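Long-range contacts in Rho guanine nucleotide exchange factor 3 (Mus musculus, PDB 2Z0Q), which acts as a guanine nucleotide exchange factor for the small GTPases RhoA and RhoB, here represented by its DH-PH fragment: residues A[274-279]-A[311-316]; A[223-228]-A[251-256]; A[256-261]-A[269-274]. One frame throughout, in Å; residues are numbered along the deposited sequence.

Interaction 1: residues A[274-279]-A[311-316]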
# COMPACT_ATOMS: atom_id res chain seq x y z
N GLN A 274 18.99 17.29 10.22
CA GLN A 274 18.41 16.94 11.50
C GLN A 274 16.90 16.91 11.34
O GLN A 274 16.33 17.60 10.50
CB GLN A 274 18.83 17.96 12.54
CG GLN A 274 20.35 18.04 12.58
CD GLN A 274 20.84 19.04 13.59
OE1 GLN A 274 20.14 19.99 13.91
NE2 GLN A 274 22.07 18.84 14.08
N PRO A 275 16.23 16.07 12.13
CA PRO A 275 14.77 15.97 12.02
C PRO A 275 14.08 17.30 12.35
O PRO A 275 14.58 18.07 13.17
CB PRO A 275 14.41 14.90 13.07
CG PRO A 275 15.66 14.10 13.22
CD PRO A 275 16.77 15.13 13.13
N ILE A 276 12.93 17.54 11.71
CA ILE A 276 12.13 18.74 11.95
C ILE A 276 10.84 18.41 12.74
O ILE A 276 9.94 17.75 12.22
CB ILE A 276 11.74 19.43 10.61
CG1 ILE A 276 13.02 19.87 9.87
CG2 ILE A 276 10.77 20.60 10.86
CD1 ILE A 276 12.73 20.30 8.45
N PRO A 277 10.74 18.87 13.99
CA PRO A 277 9.53 18.61 14.79
C PRO A 277 8.35 19.22 14.07
O PRO A 277 8.47 20.33 13.54
CB PRO A 277 9.82 19.32 16.13
CG PRO A 277 11.28 19.38 16.22
CD PRO A 277 11.75 19.60 14.76
N VAL A 278 7.22 18.53 14.04
CA VAL A 278 6.04 19.04 13.35
C VAL A 278 5.56 20.36 13.96
O VAL A 278 5.07 21.21 13.22
CB VAL A 278 4.90 17.96 13.33
CG1 VAL A 278 3.56 18.58 12.94
CG2 VAL A 278 5.26 16.86 12.28
N LYS A 279 5.73 20.55 15.27
CA LYS A 279 5.29 21.81 15.91
C LYS A 279 6.08 23.02 15.38
O LYS A 279 5.62 24.16 15.50
CB LYS A 279 5.48 21.77 17.43
CG LYS A 279 6.92 21.63 17.88
CD LYS A 279 7.12 21.93 19.38
CE LYS A 279 8.63 21.97 19.72
NZ LYS A 279 8.88 22.49 21.10
N PHE A 311 6.71 22.11 -3.03
CA PHE A 311 6.23 22.78 -1.81
C PHE A 311 7.48 23.00 -0.97
O PHE A 311 8.51 22.37 -1.22
CB PHE A 311 5.13 22.01 -1.07
CG PHE A 311 5.53 20.63 -0.60
CD1 PHE A 311 6.03 20.44 0.67
CD2 PHE A 311 5.38 19.53 -1.44
CE1 PHE A 311 6.36 19.14 1.12
CE2 PHE A 311 5.70 18.25 -1.01
CZ PHE A 311 6.19 18.05 0.25
N ARG A 312 7.39 23.91 -0.02
CA ARG A 312 8.53 24.23 0.82
C ARG A 312 8.30 23.89 2.28
O ARG A 312 7.25 24.12 2.84
CB ARG A 312 8.85 25.74 0.70
CG ARG A 312 10.18 26.17 1.39
CD ARG A 312 10.46 27.69 1.31
NE ARG A 312 10.03 28.43 0.11
CZ ARG A 312 10.72 28.58 -1.02
NH1 ARG A 312 11.91 28.02 -1.19
NH2 ARG A 312 10.29 29.38 -1.94
N VAL A 313 9.32 23.31 2.89
CA VAL A 313 9.27 23.03 4.29
C VAL A 313 10.48 23.73 4.90
O VAL A 313 11.59 23.57 4.41
CB VAL A 313 9.38 21.53 4.59
CG1 VAL A 313 9.55 21.35 6.03
CG2 VAL A 313 8.11 20.77 4.11
N SER A 314 10.27 24.50 5.97
CA SER A 314 11.41 25.18 6.60
C SER A 314 11.32 25.05 8.13
O SER A 314 10.26 24.80 8.72
CB SER A 314 11.46 26.65 6.13
OG SER A 314 10.46 27.41 6.73
N PHE A 315 12.47 25.19 8.75
CA PHE A 315 12.62 25.01 10.17
C PHE A 315 13.62 26.03 10.71
O PHE A 315 14.79 26.10 10.28
CB PHE A 315 13.12 23.57 10.38
CG PHE A 315 13.51 23.23 11.78
CD1 PHE A 315 12.70 23.60 12.84
CD2 PHE A 315 14.63 22.42 12.02
CE1 PHE A 315 13.00 23.17 14.15
CE2 PHE A 315 14.93 21.98 13.32
CZ PHE A 315 14.10 22.36 14.38
N LYS A 316 13.15 26.82 11.66
CA LYS A 316 13.98 27.84 12.27
C LYS A 316 14.67 27.17 13.46
O LYS A 316 14.01 26.70 14.37
CB LYS A 316 13.08 29.01 12.71
CG LYS A 316 13.89 30.17 13.13
CD LYS A 316 13.08 31.38 13.56
CE LYS A 316 14.10 32.41 14.05
NZ LYS A 316 13.39 33.44 14.78
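The phenyl ring of F315 is laid over I276, with I276 CA under one of its faces. P277 and P275 approach the same ring obliquely. CD of P277 comes within 3.6 Å of F315 CZ, near the far end of the ring. The backbone O of P275 is next to the ring carbon F315 CE2, at 3.9 Å.

The ring reaches this place because F315 CG is anti to its backbone N (chi1 172°). The side chains of I276 and F315 run past each other in opposite directions. Both branches of I276 take part. I276 CG1 packs on F315 CD2 at 3.7 Å. I276 CG2 meets F315 CB at 3.8 Å and sits next to F315 CG. Beyond CG1, the I276 chain is nearly extended (chi2 169°), and this sets I276 CD1 between F315 CB (3.8 Å) and V313 CG1 (4.1 Å). V313 also packs on L255, and F315 on D280.

No hydrogen bond crosses between the two segments. The contact is apolar packing, and it is largely buried. The backbone bonds run to other strands instead. I276 pairs with L255, while V313 pairs with H324 and R312 with E284. The two segments therefore belong to different strand pairings. They meet mainly through side chains, with I276 CA and P275 O also against the F315 ring. This is the inter-sheet packing of a PH-domain beta sandwich: short strand 276-277, paired antiparallel with strand 254-263, packs against strand 310-315 of the other half of the fold.

Interaction 2: residues A[223-228]-A[251-256]; sequences DSLIDS and FQEVLV
L225 and I226 both pack on residues 251-256. The CB of L225 is directed toward them, and its side chain crosses E253 at about a right angle. L225 CD1 faces the backbone O of E253, and L225 CD2 lies 3.8 Å from E253 OE1. Nearer the backbone, L225 CB packs on V254 CB at 3.9 Å.

I226 is set obliquely to V254 but at about a right angle to V256. With CG1 beside the backbone N (chi1 -70°), its CG1-CD1 branch is turned across the two valines. I226 CG1 is 3.8 Å from V254 CG1, and I226 CG1 and CD1 are both 3.7 Å from V256 CG2. The other branch of I226, CG2, approaches the F251 ring obliquely. V256 CG2 is at the edge of that ring, in its plane.

The short helix 224-227 thus packs on the start of strand 254-263, at a turn of the PH-domain sandwich. The turn is closed by the bond from F251 N to V254 O. D223 is the helix N-cap: its OD1 accepts from L225 N at 2.9 Å through the anti lone pair.

The polar link across the contact is a water. It donates to L225 O at 3.0 Å and more weakly to E253 OE2, and it is also hydrogen-bonded to S228 OG.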
# COMPACT_ATOMS: atom_id res chain seq x y z
N ASP A 223 16.64 12.01 17.47
CA ASP A 223 15.60 12.82 18.09
C ASP A 223 14.65 11.87 18.80
O ASP A 223 14.23 10.87 18.23
CB ASP A 223 14.82 13.62 17.05
CG ASP A 223 14.04 14.79 17.67
OD1 ASP A 223 13.13 14.56 18.49
OD2 ASP A 223 14.35 15.95 17.33
N SER A 224 14.31 12.19 20.05
CA SER A 224 13.41 11.34 20.82
C SER A 224 12.02 11.27 20.21
O SER A 224 11.27 10.33 20.48
CB SER A 224 13.32 11.82 22.27
OG SER A 224 12.58 13.03 22.34
N LEU A 225 11.65 12.26 19.41
CA LEU A 225 10.34 12.27 18.80
C LEU A 225 10.26 11.14 17.79
O LEU A 225 9.18 10.60 17.56
CB LEU A 225 10.07 13.62 18.11
CG LEU A 225 9.75 14.79 19.04
CD1 LEU A 225 9.61 16.08 18.18
CD2 LEU A 225 8.46 14.51 19.81
N ILE A 226 11.37 10.80 17.14
CA ILE A 226 11.34 9.69 16.20
C ILE A 226 11.11 8.40 17.01
O ILE A 226 10.26 7.59 16.68
CB ILE A 226 12.67 9.54 15.41
CG1 ILE A 226 12.82 10.72 14.42
CG2 ILE A 226 12.67 8.24 14.63
CD1 ILE A 226 14.27 10.89 13.96
N ASP A 227 11.91 8.24 18.05
CA ASP A 227 11.85 7.05 18.92
C ASP A 227 10.44 6.80 19.49
O ASP A 227 9.96 5.67 19.52
CB ASP A 227 12.85 7.21 20.08
CG ASP A 227 14.28 7.44 19.59
OD1 ASP A 227 14.53 7.36 18.37
OD2 ASP A 227 15.17 7.70 20.42
N SER A 228 9.78 7.87 19.91
CA SER A 228 8.46 7.77 20.48
C SER A 228 7.35 7.65 19.45
O SER A 228 6.20 7.45 19.81
CB SER A 228 8.20 8.98 21.39
OG SER A 228 8.11 10.19 20.64
N PHE A 251 6.38 11.32 10.52
CA PHE A 251 5.88 10.59 11.69
C PHE A 251 4.89 11.58 12.32
O PHE A 251 4.90 12.76 11.98
CB PHE A 251 7.04 10.26 12.65
CG PHE A 251 7.97 9.20 12.11
CD1 PHE A 251 7.63 7.85 12.16
CD2 PHE A 251 9.20 9.57 11.57
CE1 PHE A 251 8.50 6.86 11.67
CE2 PHE A 251 10.07 8.60 11.07
CZ PHE A 251 9.72 7.23 11.13
N GLN A 252 4.04 11.14 13.25
CA GLN A 252 3.05 12.06 13.79
C GLN A 252 3.59 13.40 14.29
O GLN A 252 3.00 14.45 14.03
CB GLN A 252 2.28 11.41 14.94
CG GLN A 252 1.07 12.23 15.42
CD GLN A 252 -0.03 12.27 14.38
OE1 GLN A 252 -0.03 13.12 13.50
NE2 GLN A 252 -0.97 11.32 14.47
N GLU A 253 4.72 13.36 14.98
CA GLU A 253 5.26 14.58 15.54
C GLU A 253 6.59 15.07 14.96
O GLU A 253 7.11 16.09 15.41
CB GLU A 253 5.42 14.40 17.06
CG GLU A 253 4.08 14.10 17.76
CD GLU A 253 4.24 14.01 19.26
OE1 GLU A 253 4.69 15.00 19.86
OE2 GLU A 253 3.95 12.94 19.85
N VAL A 254 7.10 14.36 13.97
CA VAL A 254 8.40 14.76 13.40
C VAL A 254 8.58 14.35 11.94
O VAL A 254 8.21 13.26 11.51
CB VAL A 254 9.57 14.20 14.29
CG1 VAL A 254 9.54 12.67 14.28
CG2 VAL A 254 10.97 14.72 13.77
N LEU A 255 9.17 15.28 11.16
CA LEU A 255 9.46 15.01 9.75
C LEU A 255 10.93 14.59 9.65
O LEU A 255 11.82 15.22 10.23
CB LEU A 255 9.22 16.27 8.92
CG LEU A 255 9.40 16.09 7.40
CD1 LEU A 255 8.13 15.49 6.81
CD2 LEU A 255 9.66 17.45 6.71
N VAL A 256 11.20 13.51 8.92
CA VAL A 256 12.58 13.01 8.77
C VAL A 256 12.89 12.96 7.28
O VAL A 256 12.16 12.34 6.49
CB VAL A 256 12.75 11.61 9.43
CG1 VAL A 256 14.26 11.15 9.31
CG2 VAL A 256 12.36 11.70 10.88
O HOH W 1 6.63 11.39 18.91

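Interaction 3: residues A[256-261]-A[269-274]. With SO4 (sulfate ion), chain C; SO4 (sulfate ion), chain D.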
# COMPACT_ATOMS: atom_id res chain seq x y z
N VAL A 256 11.20 13.51 8.92
CA VAL A 256 12.58 13.01 8.77
C VAL A 256 12.89 12.96 7.28
O VAL A 256 12.16 12.34 6.49
CB VAL A 256 12.75 11.61 9.43
CG1 VAL A 256 14.26 11.15 9.31
CG2 VAL A 256 12.36 11.70 10.88
N ILE A 257 13.97 13.62 6.88
CA ILE A 257 14.35 13.70 5.47
C ILE A 257 15.62 12.85 5.30
O ILE A 257 16.59 13.03 6.04
CB ILE A 257 14.66 15.19 5.05
CG1 ILE A 257 13.41 16.05 5.29
CG2 ILE A 257 15.06 15.24 3.58
CD1 ILE A 257 13.60 17.55 4.99
N THR A 258 15.60 11.94 4.34
CA THR A 258 16.72 11.01 4.16
C THR A 258 17.02 10.74 2.72
O THR A 258 16.31 11.22 1.82
CB THR A 258 16.34 9.65 4.76
OG1 THR A 258 15.44 8.97 3.86
CG2 THR A 258 15.68 9.83 6.13
N ARG A 259 18.10 9.98 2.51
CA ARG A 259 18.46 9.47 1.19
C ARG A 259 18.51 7.96 1.37
O ARG A 259 19.03 7.49 2.38
CB ARG A 259 19.83 10.00 0.74
CG ARG A 259 19.76 11.47 0.35
CD ARG A 259 21.15 12.06 0.35
NE ARG A 259 22.00 11.46 -0.66
CZ ARG A 259 23.33 11.39 -0.55
NH1 ARG A 259 23.94 11.87 0.54
NH2 ARG A 259 24.05 10.86 -1.52
N ALA A 260 17.93 7.22 0.43
CA ALA A 260 17.97 5.75 0.49
C ALA A 260 19.38 5.32 0.07
O ALA A 260 19.83 5.68 -1.01
CB ALA A 260 16.91 5.15 -0.47
N VAL A 261 20.06 4.58 0.95
CA VAL A 261 21.43 4.12 0.69
C VAL A 261 21.60 2.67 1.14
O VAL A 261 20.75 2.12 1.83
CB VAL A 261 22.49 4.96 1.48
CG1 VAL A 261 22.37 6.45 1.12
CG2 VAL A 261 22.32 4.75 2.99
N TYR A 269 18.16 4.35 5.31
CA TYR A 269 17.74 5.73 4.98
C TYR A 269 18.60 6.68 5.81
O TYR A 269 18.36 6.92 7.02
CB TYR A 269 16.22 5.89 5.27
CG TYR A 269 15.40 4.86 4.51
CD1 TYR A 269 15.11 5.02 3.17
CD2 TYR A 269 15.04 3.65 5.13
CE1 TYR A 269 14.49 4.00 2.43
CE2 TYR A 269 14.41 2.63 4.39
CZ TYR A 269 14.15 2.81 3.07
OH TYR A 269 13.57 1.77 2.37
N GLN A 270 19.63 7.20 5.15
CA GLN A 270 20.61 8.08 5.75
C GLN A 270 20.03 9.49 5.96
O GLN A 270 19.62 10.14 4.98
CB GLN A 270 21.85 8.11 4.82
CG GLN A 270 23.01 8.94 5.36
CD GLN A 270 24.19 8.97 4.41
OE1 GLN A 270 24.27 8.18 3.47
NE2 GLN A 270 25.11 9.89 4.63
N LEU A 271 19.94 9.92 7.21
CA LEU A 271 19.34 11.24 7.46
C LEU A 271 20.12 12.31 6.69
O LEU A 271 21.36 12.34 6.73
CB LEU A 271 19.28 11.58 8.95
CG LEU A 271 17.93 11.18 9.58
CD1 LEU A 271 17.84 9.66 9.68
CD2 LEU A 271 17.76 11.84 10.93
N TYR A 272 19.38 13.19 6.00
CA TYR A 272 19.98 14.27 5.18
C TYR A 272 20.24 15.55 5.99
O TYR A 272 21.16 16.32 5.69
CB TYR A 272 19.02 14.53 4.01
CG TYR A 272 19.47 15.51 2.96
CD1 TYR A 272 20.60 15.24 2.18
CD2 TYR A 272 18.70 16.65 2.66
CE1 TYR A 272 20.95 16.07 1.12
CE2 TYR A 272 19.05 17.50 1.58
CZ TYR A 272 20.17 17.19 0.82
OH TYR A 272 20.51 17.93 -0.27
N ARG A 273 19.42 15.77 7.01
CA ARG A 273 19.53 16.91 7.92
C ARG A 273 18.96 16.43 9.22
O ARG A 273 18.46 15.29 9.32
CB ARG A 273 18.70 18.11 7.43
CG ARG A 273 19.12 18.63 6.08
CD ARG A 273 20.38 19.50 6.17
NE ARG A 273 20.60 20.25 4.93
CZ ARG A 273 21.19 19.77 3.85
NH1 ARG A 273 21.64 18.51 3.82
NH2 ARG A 273 21.37 20.55 2.79
N GLN A 274 18.99 17.29 10.22
CA GLN A 274 18.41 16.94 11.50
C GLN A 274 16.90 16.91 11.34
O GLN A 274 16.33 17.60 10.50
CB GLN A 274 18.83 17.96 12.54
CG GLN A 274 20.35 18.04 12.58
CD GLN A 274 20.84 19.04 13.59
OE1 GLN A 274 20.14 19.99 13.91
NE2 GLN A 274 22.07 18.84 14.08
S SO4 C . 23.59 18.99 0.13
O1 SO4 C . 24.99 19.36 -0.28
O2 SO4 C . 23.04 17.99 -0.86
O3 SO4 C . 23.62 18.36 1.49
O4 SO4 C . 22.77 20.24 0.17
S SO4 D . 19.60 23.51 4.58
O1 SO4 D . 20.73 23.77 5.55
O2 SO4 D . 20.22 23.09 3.28
O3 SO4 D . 18.78 22.38 5.07
O4 SO4 D . 18.75 24.72 4.39
O HOH W 2 15.59 15.15 8.62
O HOH W 3 26.87 10.97 1.91
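Y272 lies against I257 and R259, just past the paired part of an antiparallel beta hairpin. The hairpin is formed by strands 254-263 and 266-271 of the PH domain. R259 and Q270 are a hydrogen-bonded pair, each N bonded to the other's O. T258 with L271 and A260 with Y269 are non-hydrogen-bonded pairs. Y272 N adds an almost straight bond to I257 O (2.8 Å, 177°).

The Y272 side chain starts at CB, which rests on I257 O at 3.5 Å. With CG anti to the backbone N (chi1 -175°), the ring lies beside residues 256-261, between I257 and R259. CD2 packs on I257 CG2 at 4.0 Å. The other ortho carbon, CD1, meets R259 CD at 3.7 Å. CE1 borders oxygens of the chain C sulfate, one of two sulfates probably from the crystallisation liquor. At the tip, OH donates to O2 of that sulfate, and it is also hydrogen-bonded to R242. R273 NH1 lies over one face of the ring, above its centre, and donates to Y272 O from above the carbonyl plane.

The R273 guanidinium meets both sulfates at its edge. NE and NH2 bind the chain D ion, while NH1 and NH2 bind the chain C ion. An alanine here removes the guanidinium, which would probably leave the two anions more weakly held, Y272 O without its donor and one face of the Y272 ring uncovered.

V256 CG1 packs on L271 CG. V261 and Q270 cross at about a right angle, with V261 CG1 3.5 Å from Q270 OE1.

Overall arrangement
All three contacts lie in the PH domain and follow one another along the chain. None lies within or crosses another. Interaction 2 comes first. It closes a loop from helix 224-227 through strands 232-240 and 245-251 to the start of strand 254-263. Interaction 3 begins at V256, where interaction 2 ends, and closes the short hairpin of strands 254-263 and 266-271. Interaction 1 begins at Q274, the last residue of interaction 3. It closes the long excursion through strand 282-285 and helix 303-306 to strand 310-315. Interactions 1 and 2 also touch directly, through a probable hydrogen bond from V278 N to E253 O. Strand 254-263 carries helix 224-227 on its start and pairs with strands 266-271 and 276-277. The last of these packs on strand 310-315.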